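Local coordinates for protein peptidoglycan DD-endopeptidase ShyB (Vibrio cholerae, PDB 2GU1) that cleaves the peptide cross-links of cell-wall peptidoglycan as a zinc-dependent DD-endopeptidase, probably making room for new glycan strands as the wall expands, at residues H232-V245 with P310-D324. Residues are numbered along the deposited sequence; the frame is centred on the assembly and turned at random.
Sequences HNGTDFATPIGAPV and PHLHFEVLVRNRPVD. With ZN (zinc ion), chain B.
Leu312 and Phe237 pack side by side where strand 235-237 runs antiparallel to strand 312-318. Leu312, its CG anti to the backbone N (chi1 173°), reaches tip to tip against Val245, CD1 lying 4.0 Å from Val245 CG2. Its forked end suits the spot: both methyls meet Val245, while CD2 also lies 4.2 Å from Phe237 CD2. The flat Phe237 ring fits alongside Leu312 and Phe314, taking the CB of Phe314 at its edge and Thr235 CG2 over part of one face. Phe237 and Leu312 are also a hydrogen-bonded pair, and Phe237 O accepts from both Leu312 N and Thr239 N. In the loop before strand 235-237, Asn233 lays its short side chain obliquely across the Pro322 ring of strand 321-323, with CG 3.6 Å from Pro322 CG.

On the face opposite Phe237 and Leu312, Asp236 and His313, a non-hydrogen-bonded pair, turn toward the metal. With His232 from the loop they bind the catalytic zinc through Asp236 OD1, His313 ND1 and His232 NE2, each at 2.0 Å. Histidine suits position 313 because its second nitrogen, NE2, donates nearly in the ring plane to the anti lone pair of Glu315 OE2 at 2.6 Å. Together with the zinc bond, this fixes the ring's rotation, and it probably makes ND1 a stronger ligand; Arg277 pairs with the other carboxylate oxygen. His232 ND1 is likewise held by the carbonyl of Gly216. These ligands form the metal site of the M23 peptidase fold. Around it, strand 235-237 lies between strands 213-215 and 312-318, while the latter pairs on its other edge with strand 274-281.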
ATOM      1  N   HIS A 232      16.516  -3.658  -2.519  1.00 30.12           N
ATOM      2  CA  HIS A 232      16.231  -2.386  -3.158  1.00 27.45           C
ATOM      3  C   HIS A 232      14.866  -2.700  -3.747  1.00 26.37           C
ATOM      4  O   HIS A 232      14.757  -3.379  -4.768  1.00 25.29           O
ATOM      5  CB  HIS A 232      17.216  -2.068  -4.275  1.00 26.60           C
ATOM      6  CG  HIS A 232      17.006  -0.711  -4.874  1.00 28.55           C
ATOM      7  ND1 HIS A 232      16.861  -0.509  -6.229  1.00 25.50           N
ATOM      8  CD2 HIS A 232      16.914   0.512  -4.298  1.00 26.74           C
ATOM      9  CE1 HIS A 232      16.691   0.781  -6.462  1.00 27.88           C
ATOM     10  NE2 HIS A 232      16.719   1.422  -5.308  1.00 25.25           N
ATOM     11  N   ASN A 233      13.827  -2.222  -3.080  1.00 24.96           N
ATOM     12  CA  ASN A 233      12.457  -2.487  -3.489  1.00 24.59           C
ATOM     13  C   ASN A 233      11.842  -1.516  -4.494  1.00 24.73           C
ATOM     14  O   ASN A 233      10.619  -1.375  -4.557  1.00 23.57           O
ATOM     15  CB  ASN A 233      11.586  -2.571  -2.230  1.00 25.00           C
ATOM     16  CG  ASN A 233      11.859  -3.829  -1.425  1.00 26.96           C
ATOM     17  OD1 ASN A 233      11.868  -3.808  -0.194  1.00 29.07           O
ATOM     18  ND2 ASN A 233      12.076  -4.937  -2.123  1.00 22.60           N
ATOM     19  N   GLY A 234      12.679  -0.851  -5.282  1.00 24.21           N
ATOM     20  CA  GLY A 234      12.154   0.083  -6.261  1.00 24.61           C
ATOM     21  C   GLY A 234      13.116   0.290  -7.416  1.00 25.85           C
ATOM     22  O   GLY A 234      14.143  -0.380  -7.502  1.00 25.33           O
ATOM     23  N   THR A 235      12.780   1.214  -8.307  1.00 24.94           N
ATOM     24  CA  THR A 235      13.630   1.504  -9.454  1.00 24.06           C
ATOM     25  C   THR A 235      14.102   2.953  -9.357  1.00 25.56           C
ATOM     26  O   THR A 235      13.302   3.852  -9.090  1.00 26.40           O
ATOM     27  CB  THR A 235      12.851   1.310 -10.775  1.00 22.92           C
ATOM     28  OG1 THR A 235      12.314  -0.012 -10.830  1.00 22.60           O
ATOM     29  CG2 THR A 235      13.751   1.525 -11.963  1.00 21.49           C
ATOM     30  N   ASP A 236      15.396   3.185  -9.563  1.00 23.89           N
ATOM     31  CA  ASP A 236      15.935   4.545  -9.501  1.00 25.63           C
ATOM     32  C   ASP A 236      16.114   5.147 -10.888  1.00 26.35           C
ATOM     33  O   ASP A 236      16.776   4.548 -11.738  1.00 26.35           O
ATOM     34  CB  ASP A 236      17.282   4.549  -8.774  1.00 25.90           C
ATOM     35  CG  ASP A 236      17.153   4.142  -7.330  1.00 25.14           C
ATOM     36  OD1 ASP A 236      16.000   4.047  -6.854  1.00 23.83           O
ATOM     37  OD2 ASP A 236      18.191   3.936  -6.673  1.00 22.55           O
ATOM     38  N   PHE A 237      15.517   6.321 -11.108  1.00 25.08           N
ATOM     39  CA  PHE A 237      15.613   7.038 -12.385  1.00 25.89           C
ATOM     40  C   PHE A 237      16.540   8.242 -12.220  1.00 26.28           C
ATOM     41  O   PHE A 237      16.539   8.908 -11.174  1.00 25.92           O
ATOM     42  CB  PHE A 237      14.226   7.504 -12.853  1.00 25.63           C
ATOM     43  CG  PHE A 237      13.315   6.379 -13.261  1.00 24.37           C
ATOM     44  CD1 PHE A 237      13.581   5.630 -14.405  1.00 25.77           C
ATOM     45  CD2 PHE A 237      12.208   6.047 -12.484  1.00 25.73           C
ATOM     46  CE1 PHE A 237      12.757   4.564 -14.770  1.00 26.50           C
ATOM     47  CE2 PHE A 237      11.376   4.986 -12.836  1.00 24.72           C
ATOM     48  CZ  PHE A 237      11.649   4.240 -13.981  1.00 25.29           C
ATOM     49  N   ALA A 238      17.339   8.509 -13.252  1.00 26.59           N
ATOM     50  CA  ALA A 238      18.305   9.600 -13.229  1.00 28.03           C
ATOM     51  C   ALA A 238      17.662  10.960 -13.456  1.00 28.98           C
ATOM     52  O   ALA A 238      17.786  11.547 -14.534  1.00 31.98           O
ATOM     53  CB  ALA A 238      19.384   9.354 -14.278  1.00 27.37           C
ATOM     54  N   THR A 239      16.982  11.464 -12.437  1.00 27.51           N
ATOM     55  CA  THR A 239      16.315  12.757 -12.530  1.00 26.50           C
ATOM     56  C   THR A 239      17.070  13.878 -11.843  1.00 27.38           C
ATOM     57  O   THR A 239      17.661  13.688 -10.781  1.00 28.26           O
ATOM     58  CB  THR A 239      14.926  12.727 -11.869  1.00 25.50           C
ATOM     59  OG1 THR A 239      15.051  12.199 -10.541  1.00 28.52           O
ATOM     60  CG2 THR A 239      13.966  11.886 -12.667  1.00 23.24           C
ATOM     61  N   PRO A 240      17.075  15.069 -12.455  1.00 27.00           N
ATOM     62  CA  PRO A 240      17.760  16.205 -11.840  1.00 25.78           C
ATOM     63  C   PRO A 240      16.780  16.660 -10.757  1.00 25.09           C
ATOM     64  O   PRO A 240      15.591  16.365 -10.853  1.00 20.99           O
ATOM     65  CB  PRO A 240      17.820  17.235 -12.967  1.00 27.71           C
ATOM     66  CG  PRO A 240      17.719  16.409 -14.221  1.00 30.61           C
ATOM     67  CD  PRO A 240      16.695  15.376 -13.843  1.00 28.00           C
ATOM     68  N   ILE A 241      17.261  17.346  -9.728  1.00 21.66           N
ATOM     69  CA  ILE A 241      16.357  17.843  -8.706  1.00 22.02           C
ATOM     70  C   ILE A 241      15.439  18.806  -9.459  1.00 22.19           C
ATOM     71  O   ILE A 241      15.924  19.619 -10.252  1.00 22.89           O
ATOM     72  CB  ILE A 241      17.124  18.630  -7.619  1.00 22.11           C
ATOM     73  CG1 ILE A 241      18.108  17.700  -6.910  1.00 21.61           C
ATOM     74  CG2 ILE A 241      16.148  19.250  -6.634  1.00 24.37           C
ATOM     75  CD1 ILE A 241      18.997  18.383  -5.865  1.00 25.48           C
ATOM     76  N   GLY A 242      14.131  18.701  -9.242  1.00 22.22           N
ATOM     77  CA  GLY A 242      13.198  19.595  -9.915  1.00 22.29           C
ATOM     78  C   GLY A 242      12.499  18.997 -11.126  1.00 24.59           C
ATOM     79  O   GLY A 242      11.563  19.597 -11.665  1.00 25.72           O
ATOM     80  N   ALA A 243      12.941  17.825 -11.569  1.00 22.24           N
ATOM     81  CA  ALA A 243      12.311  17.184 -12.717  1.00 25.06           C
ATOM     82  C   ALA A 243      10.899  16.763 -12.341  1.00 25.86           C
ATOM     83  O   ALA A 243      10.660  16.311 -11.220  1.00 26.39           O
ATOM     84  CB  ALA A 243      13.111  15.963 -13.148  1.00 25.08           C
ATOM     85  N   PRO A 244       9.943  16.911 -13.270  1.00 24.80           N
ATOM     86  CA  PRO A 244       8.562  16.524 -12.978  1.00 24.80           C
ATOM     87  C   PRO A 244       8.402  15.017 -12.796  1.00 24.45           C
ATOM     88  O   PRO A 244       9.030  14.217 -13.500  1.00 24.05           O
ATOM     89  CB  PRO A 244       7.788  17.048 -14.188  1.00 25.11           C
ATOM     90  CG  PRO A 244       8.797  16.917 -15.298  1.00 29.15           C
ATOM     91  CD  PRO A 244      10.052  17.466 -14.631  1.00 24.71           C
ATOM     92  N   VAL A 245       7.555  14.648 -11.840  1.00 21.25           N
ATOM     93  CA  VAL A 245       7.273  13.249 -11.524  1.00 21.67           C
ATOM     94  C   VAL A 245       5.780  13.088 -11.761  1.00 22.53           C
ATOM     95  O   VAL A 245       4.996  13.926 -11.318  1.00 21.56           O
ATOM     96  CB  VAL A 245       7.600  12.942 -10.037  1.00 21.43           C
ATOM     97  CG1 VAL A 245       7.200  11.520  -9.682  1.00 19.48           C
ATOM     98  CG2 VAL A 245       9.081  13.151  -9.786  1.00 23.80           C
ATOM     99  N   PRO A 310      21.080  12.699  -6.041  1.00 35.71           N
ATOM    100  CA  PRO A 310      19.687  12.949  -6.409  1.00 32.37           C
ATOM    101  C   PRO A 310      19.160  11.894  -7.376  1.00 30.32           C
ATOM    102  O   PRO A 310      19.883  11.432  -8.258  1.00 25.90           O
ATOM    103  CB  PRO A 310      19.744  14.331  -7.053  1.00 33.40           C
ATOM    104  CG  PRO A 310      20.892  14.983  -6.357  1.00 33.27           C
ATOM    105  CD  PRO A 310      21.910  13.877  -6.347  1.00 36.96           C
ATOM    106  N   HIS A 311      17.899  11.515  -7.194  1.00 26.30           N
ATOM    107  CA  HIS A 311      17.261  10.532  -8.051  1.00 22.86           C
ATOM    108  C   HIS A 311      15.863  10.248  -7.530  1.00 21.82           C
ATOM    109  O   HIS A 311      15.549  10.525  -6.372  1.00 22.93           O
ATOM    110  CB  HIS A 311      18.041   9.210  -8.057  1.00 26.20           C
ATOM    111  CG  HIS A 311      17.986   8.470  -6.753  1.00 26.26           C
ATOM    112  ND1 HIS A 311      18.680   8.880  -5.634  1.00 27.61           N
ATOM    113  CD2 HIS A 311      17.326   7.341  -6.395  1.00 27.58           C
ATOM    114  CE1 HIS A 311      18.456   8.031  -4.644  1.00 29.46           C
ATOM    115  NE2 HIS A 311      17.639   7.089  -5.080  1.00 28.67           N
ATOM    116  N   LEU A 312      15.029   9.699  -8.394  1.00 20.11           N
ATOM    117  CA  LEU A 312      13.690   9.327  -7.997  1.00 21.93           C
ATOM    118  C   LEU A 312      13.728   7.828  -7.728  1.00 24.10           C
ATOM    119  O   LEU A 312      14.265   7.051  -8.527  1.00 20.63           O
ATOM    120  CB  LEU A 312      12.681   9.606  -9.111  1.00 21.09           C
ATOM    121  CG  LEU A 312      11.265   9.086  -8.849  1.00 25.11           C
ATOM    122  CD1 LEU A 312      10.567   9.971  -7.821  1.00 22.86           C
ATOM    123  CD2 LEU A 312      10.473   9.075 -10.148  1.00 23.41           C
ATOM    124  N   HIS A 313      13.195   7.433  -6.580  1.00 23.18           N
ATOM    125  CA  HIS A 313      13.111   6.023  -6.234  1.00 21.11           C
ATOM    126  C   HIS A 313      11.622   5.733  -6.417  1.00 21.57           C
ATOM    127  O   HIS A 313      10.794   6.278  -5.684  1.00 20.54           O
ATOM    128  CB  HIS A 313      13.524   5.804  -4.776  1.00 22.85           C
ATOM    129  CG  HIS A 313      13.257   4.421  -4.274  1.00 23.46           C
ATOM    130  ND1 HIS A 313      14.218   3.434  -4.252  1.00 24.38           N
ATOM    131  CD2 HIS A 313      12.124   3.853  -3.791  1.00 23.53           C
ATOM    132  CE1 HIS A 313      13.692   2.319  -3.776  1.00 21.66           C
ATOM    133  NE2 HIS A 313      12.422   2.546  -3.490  1.00 23.15           N
ATOM    134  N   PHE A 314      11.293   4.901  -7.404  1.00 20.04           N
ATOM    135  CA  PHE A 314       9.904   4.563  -7.730  1.00 20.82           C
ATOM    136  C   PHE A 314       9.561   3.130  -7.334  1.00 20.24           C
ATOM    137  O   PHE A 314      10.358   2.205  -7.541  1.00 18.64           O
ATOM    138  CB  PHE A 314       9.681   4.770  -9.243  1.00 19.12           C
ATOM    139  CG  PHE A 314       8.309   4.382  -9.733  1.00 18.67           C
ATOM    140  CD1 PHE A 314       7.170   5.029  -9.268  1.00 19.87           C
ATOM    141  CD2 PHE A 314       8.161   3.367 -10.678  1.00 17.58           C
ATOM    142  CE1 PHE A 314       5.895   4.671  -9.742  1.00 16.50           C
ATOM    143  CE2 PHE A 314       6.907   3.002 -11.151  1.00 16.64           C
ATOM    144  CZ  PHE A 314       5.764   3.653 -10.683  1.00 16.33           C
ATOM    145  N   GLU A 315       8.376   2.942  -6.761  1.00 17.84           N
ATOM    146  CA  GLU A 315       7.954   1.608  -6.349  1.00 19.34           C
ATOM    147  C   GLU A 315       6.542   1.272  -6.792  1.00 21.04           C
ATOM    148  O   GLU A 315       5.679   2.147  -6.867  1.00 18.15           O
ATOM    149  CB  GLU A 315       8.029   1.471  -4.819  1.00 23.54           C
ATOM    150  CG  GLU A 315       9.434   1.243  -4.273  1.00 23.04           C
ATOM    151  CD  GLU A 315       9.467   1.096  -2.753  1.00 23.54           C
ATOM    152  OE1 GLU A 315       8.450   0.683  -2.159  1.00 24.97           O
ATOM    153  OE2 GLU A 315      10.522   1.384  -2.155  1.00 25.86           O
ATOM    154  N   VAL A 316       6.323   0.000  -7.113  1.00 20.48           N
ATOM    155  CA  VAL A 316       5.000  -0.480  -7.473  1.00 18.44           C
ATOM    156  C   VAL A 316       4.725  -1.580  -6.460  1.00 21.46           C
ATOM    157  O   VAL A 316       5.555  -2.473  -6.268  1.00 23.48           O
ATOM    158  CB  VAL A 316       4.939  -1.095  -8.890  1.00 17.92           C
ATOM    159  CG1 VAL A 316       3.543  -1.681  -9.144  1.00 14.94           C
ATOM    160  CG2 VAL A 316       5.244  -0.024  -9.935  1.00 19.37           C
ATOM    161  N   LEU A 317       3.582  -1.497  -5.789  1.00 22.38           N
ATOM    162  CA  LEU A 317       3.218  -2.508  -4.805  1.00 21.52           C
ATOM    163  C   LEU A 317       1.991  -3.281  -5.261  1.00 21.57           C
ATOM    164  O   LEU A 317       0.996  -2.690  -5.669  1.00 22.95           O
ATOM    165  CB  LEU A 317       2.911  -1.871  -3.444  1.00 21.50           C
ATOM    166  CG  LEU A 317       3.947  -0.976  -2.768  1.00 23.85           C
ATOM    167  CD1 LEU A 317       3.505  -0.736  -1.323  1.00 25.89           C
ATOM    168  CD2 LEU A 317       5.311  -1.620  -2.788  1.00 27.82           C
ATOM    169  N   VAL A 318       2.077  -4.609  -5.194  1.00 22.44           N
ATOM    170  CA  VAL A 318       0.967  -5.482  -5.554  1.00 20.00           C
ATOM    171  C   VAL A 318       0.527  -6.093  -4.227  1.00 21.73           C
ATOM    172  O   VAL A 318       1.277  -6.859  -3.621  1.00 22.13           O
ATOM    173  CB  VAL A 318       1.411  -6.624  -6.488  1.00 21.88           C
ATOM    174  CG1 VAL A 318       0.231  -7.558  -6.762  1.00 22.11           C
ATOM    175  CG2 VAL A 318       1.979  -6.053  -7.789  1.00 22.86           C
ATOM    176  N   ARG A 319      -0.676  -5.747  -3.787  1.00 20.43           N
ATOM    177  CA  ARG A 319      -1.205  -6.225  -2.513  1.00 25.96           C
ATOM    178  C   ARG A 319      -0.207  -5.909  -1.405  1.00 27.87           C
ATOM    179  O   ARG A 319       0.043  -6.719  -0.510  1.00 26.87           O
ATOM    180  CB  ARG A 319      -1.512  -7.726  -2.583  1.00 24.00           C
ATOM    181  CG  ARG A 319      -2.655  -8.038  -3.555  1.00 25.39           C
ATOM    182  CD  ARG A 319      -3.188  -9.473  -3.441  1.00 23.66           C
ATOM    183  NE  ARG A 319      -4.318  -9.681  -4.341  1.00 23.67           N
ATOM    184  CZ  ARG A 319      -4.218  -9.890  -5.652  1.00 24.42           C
ATOM    185  NH1 ARG A 319      -3.029  -9.935  -6.238  1.00 21.67           N
ATOM    186  NH2 ARG A 319      -5.318 -10.030  -6.387  1.00 22.58           N
ATOM    187  N   ASN A 320       0.365  -4.709  -1.495  1.00 28.27           N
ATOM    188  CA  ASN A 320       1.332  -4.207  -0.527  1.00 31.56           C
ATOM    189  C   ASN A 320       2.713  -4.849  -0.567  1.00 30.96           C
ATOM    190  O   ASN A 320       3.536  -4.608   0.317  1.00 33.81           O
ATOM    191  CB  ASN A 320       0.747  -4.301   0.886  1.00 32.42           C
ATOM    192  CG  ASN A 320      -0.482  -3.440   1.051  1.00 35.62           C
ATOM    193  OD1 ASN A 320      -0.448  -2.234   0.787  1.00 38.41           O
ATOM    194  ND2 ASN A 320      -1.583  -4.050   1.482  1.00 38.21           N
ATOM    195  N   ARG A 321       2.967  -5.664  -1.584  1.00 29.99           N
ATOM    196  CA  ARG A 321       4.267  -6.303  -1.748  1.00 27.38           C
ATOM    197  C   ARG A 321       4.994  -5.635  -2.918  1.00 27.21           C
ATOM    198  O   ARG A 321       4.475  -5.582  -4.041  1.00 23.17           O
ATOM    199  CB  ARG A 321       4.120  -7.786  -2.083  1.00 30.89           C
ATOM    200  CG  ARG A 321       3.261  -8.605  -1.135  1.00 35.44           C
ATOM    201  CD  ARG A 321       3.192 -10.043  -1.648  1.00 41.98           C
ATOM    202  NE  ARG A 321       2.224 -10.864  -0.927  1.00 46.38           N
ATOM    203  CZ  ARG A 321       2.552 -11.798  -0.042  1.00 49.91           C
ATOM    204  NH1 ARG A 321       3.829 -12.033   0.237  1.00 50.51           N
ATOM    205  NH2 ARG A 321       1.603 -12.509   0.554  1.00 51.37           N
ATOM    206  N   PRO A 322       6.212  -5.133  -2.684  1.00 25.20           N
ATOM    207  CA  PRO A 322       6.898  -4.499  -3.814  1.00 25.22           C
ATOM    208  C   PRO A 322       7.265  -5.485  -4.928  1.00 26.17           C
ATOM    209  O   PRO A 322       7.599  -6.638  -4.667  1.00 25.34           O
ATOM    210  CB  PRO A 322       8.120  -3.846  -3.163  1.00 27.47           C
ATOM    211  CG  PRO A 322       8.362  -4.674  -1.936  1.00 28.18           C
ATOM    212  CD  PRO A 322       6.961  -4.957  -1.430  1.00 25.03           C
ATOM    213  N   VAL A 323       7.161  -5.027  -6.174  1.00 25.82           N
ATOM    214  CA  VAL A 323       7.493  -5.848  -7.336  1.00 24.47           C
ATOM    215  C   VAL A 323       8.304  -4.962  -8.280  1.00 25.08           C
ATOM    216  O   VAL A 323       8.252  -3.732  -8.181  1.00 21.45           O
ATOM    217  CB  VAL A 323       6.225  -6.333  -8.088  1.00 26.57           C
ATOM    218  CG1 VAL A 323       5.273  -7.047  -7.127  1.00 25.23           C
ATOM    219  CG2 VAL A 323       5.535  -5.155  -8.761  1.00 25.73           C
ATOM    220  N   ASP A 324       9.051  -5.585  -9.184  1.00 25.15           N
ATOM    221  CA  ASP A 324       9.867  -4.854 -10.149  1.00 27.56           C
ATOM    222  C   ASP A 324       8.943  -4.017 -11.035  1.00 27.67           C
ATOM    223  O   ASP A 324       8.141  -4.565 -11.790  1.00 29.01           O
ATOM    224  CB  ASP A 324      10.663  -5.840 -11.011  1.00 27.92           C
ATOM    225  CG  ASP A 324      11.770  -5.168 -11.794  1.00 32.07           C
ATOM    226  OD1 ASP A 324      11.592  -4.002 -12.209  1.00 30.41           O
ATOM    227  OD2 ASP A 324      12.824  -5.812 -12.000  1.00 33.39           O
TER
HETATM  228 ZN    ZN B 362      16.135   3.328  -4.959  1.00 26.62          ZN
HETATM  229  O   HOH W   1       8.974  -1.480  -6.884  1.00 21.94           O
HETATM  230  O   HOH W   2      10.760  -1.570  -9.077  1.00 25.01           O
HETATM  231  O   HOH W   3      13.676  -2.103 -11.988  1.00 26.65           O